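Side-chain contact in putative acetyltransferase (Streptococcus mutans, PDB 4E2A), which probably transfers acyl groups, most likely acetyl from acetyl-CoA, as a member of the GNAT family of N-acetyltransferases: residues 57-60 / 61-65. Sequence-based numbering, arbitrary orientation.
Sequences QTFR and ETFAF
Phe59 and Phe63, one helical turn apart, bring their rings together near the C-terminal end of helix 48-63, the first helix of this GNAT fold. CD2 of Phe63 sits over the centre of the Phe59 ring, 3.5 Å above its plane, and Phe63 CE2 comes within 3.6 Å of Phe59 CE2. With the planes inclined at 34° and the centroids 4.5 Å apart, the pair is oblique. The first torsions bring the rings together from one turn to the next: Phe59 CG lies anti to its own N (chi1 -164°) and beside its carbonyl carbon, so that the ring leans toward the following turn, whereas Phe63 CG lies beside its N (chi1 -70°), anti to the carbonyl carbon. Phe75 of helix 69-79 stacks on Phe59, while Phe191 of the second subunit meets the Phe63 ring, placing the pair where helix packing passes into the dimer contact. Around the helix, the extended Glu61 side chain runs back alongside Gln57, its CG 3.2 Å from Gln57 O, which accepts a nearly straight hydrogen bond from Glu61 N. Thr62 folds its hydroxyl back onto the preceding turn: OG1 donates to Thr58 O at 2.9 Å, and Thr62 N reaches that same oxygen from the opposite face of the carbonyl plane.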
loop_
_atom_site.group_PDB
_atom_site.type_symbol
_atom_site.label_atom_id
_atom_site.label_comp_id
_atom_site.label_asym_id
_atom_site.label_seq_id
_atom_site.Cartn_x
_atom_site.Cartn_y
_atom_site.Cartn_z
ATOM N N GLN B 57 16.479 2.341 14.829
ATOM C CA GLN B 57 16.867 3.665 15.263
ATOM C C GLN B 57 16.629 4.734 14.190
ATOM O O GLN B 57 16.136 5.819 14.507
ATOM C CB GLN B 57 18.300 3.704 15.774
ATOM C CG GLN B 57 18.542 4.995 16.549
ATOM C CD GLN B 57 19.963 5.131 17.032
ATOM O OE1 GLN B 57 20.480 6.248 17.153
ATOM N NE2 GLN B 57 20.610 3.998 17.316
ATOM N N THR B 58 16.961 4.430 12.935
ATOM C CA THR B 58 16.734 5.380 11.847
ATOM C C THR B 58 15.244 5.633 11.605
ATOM O O THR B 58 14.854 6.740 11.245
ATOM C CB THR B 58 17.455 4.973 10.530
ATOM O OG1 THR B 58 17.078 3.639 10.126
ATOM C CG2 THR B 58 18.970 5.016 10.731
ATOM N N PHE B 59 14.413 4.608 11.811
ATOM C CA PHE B 59 12.987 4.772 11.566
ATOM C C PHE B 59 12.404 5.705 12.642
ATOM O O PHE B 59 11.622 6.616 12.356
ATOM C CB PHE B 59 12.252 3.421 11.539
ATOM C CG PHE B 59 10.867 3.502 10.907
ATOM C CD1 PHE B 59 9.754 3.802 11.680
ATOM C CD2 PHE B 59 10.690 3.278 9.545
ATOM C CE1 PHE B 59 8.482 3.876 11.112
ATOM C CE2 PHE B 59 9.420 3.351 8.964
ATOM C CZ PHE B 59 8.315 3.645 9.753
ATOM N N ARG B 60 12.837 5.477 13.871
ATOM C CA ARG B 60 12.461 6.286 15.030
ATOM C C ARG B 60 12.891 7.744 14.814
ATOM O O ARG B 60 12.091 8.672 14.958
ATOM C CB ARG B 60 13.152 5.700 16.267
ATOM C CG ARG B 60 12.618 6.160 17.605
ATOM C CD ARG B 60 13.389 5.488 18.761
ATOM N NE ARG B 60 13.303 4.032 18.713
ATOM C CZ ARG B 60 12.558 3.292 19.534
ATOM N NH1 ARG B 60 11.834 3.871 20.484
ATOM N NH2 ARG B 60 12.545 1.973 19.415
ATOM N N GLU B 61 14.154 7.946 14.451
ATOM C CA GLU B 61 14.651 9.292 14.135
ATOM C C GLU B 61 13.863 10.004 13.041
ATOM O O GLU B 61 13.655 11.218 13.111
ATOM C CB GLU B 61 16.135 9.245 13.739
ATOM C CG GLU B 61 17.040 8.910 14.903
ATOM C CD GLU B 61 18.493 8.676 14.503
ATOM O OE1 GLU B 61 18.793 8.606 13.280
ATOM O OE2 GLU B 61 19.328 8.561 15.430
ATOM N N THR B 62 13.442 9.258 12.025
ATOM C CA THR B 62 12.778 9.850 10.865
ATOM C C THR B 62 11.303 10.143 11.158
ATOM O O THR B 62 10.752 11.122 10.673
ATOM C CB THR B 62 12.883 8.909 9.620
ATOM O OG1 THR B 62 14.249 8.797 9.220
ATOM C CG2 THR B 62 12.043 9.421 8.446
ATOM N N PHE B 63 10.678 9.298 11.973
ATOM C CA PHE B 63 9.222 9.331 12.108
ATOM C C PHE B 63 8.665 9.678 13.500
ATOM O O PHE B 63 7.488 9.976 13.621
ATOM C CB PHE B 63 8.627 8.007 11.607
ATOM C CG PHE B 63 8.717 7.835 10.130
ATOM C CD1 PHE B 63 7.868 8.535 9.283
ATOM C CD2 PHE B 63 9.658 6.972 9.571
ATOM C CE1 PHE B 63 7.956 8.381 7.898
ATOM C CE2 PHE B 63 9.749 6.805 8.203
ATOM C CZ PHE B 63 8.909 7.515 7.358
ATOM N N ALA B 64 9.502 9.665 14.530
ATOM C CA ALA B 64 9.015 9.734 15.912
ATOM C C ALA B 64 8.388 11.069 16.320
ATOM O O ALA B 64 7.539 11.112 17.224
ATOM C CB ALA B 64 10.110 9.321 16.907
ATOM N N PHE B 65 8.800 12.151 15.674
ATOM C CA PHE B 65 8.321 13.471 16.061
ATOM C C PHE B 65 6.900 13.732 15.580
ATOM O O PHE B 65 6.205 14.585 16.134
ATOM C CB PHE B 65 9.283 14.569 15.583
ATOM C CG PHE B 65 10.506 14.710 16.443
ATOM C CD1 PHE B 65 10.785 15.903 17.092
ATOM C CD2 PHE B 65 11.366 13.640 16.623
ATOM C CE1 PHE B 65 11.912 16.025 17.889
ATOM C CE2 PHE B 65 12.490 13.754 17.420
ATOM C CZ PHE B 65 12.763 14.945 18.053
#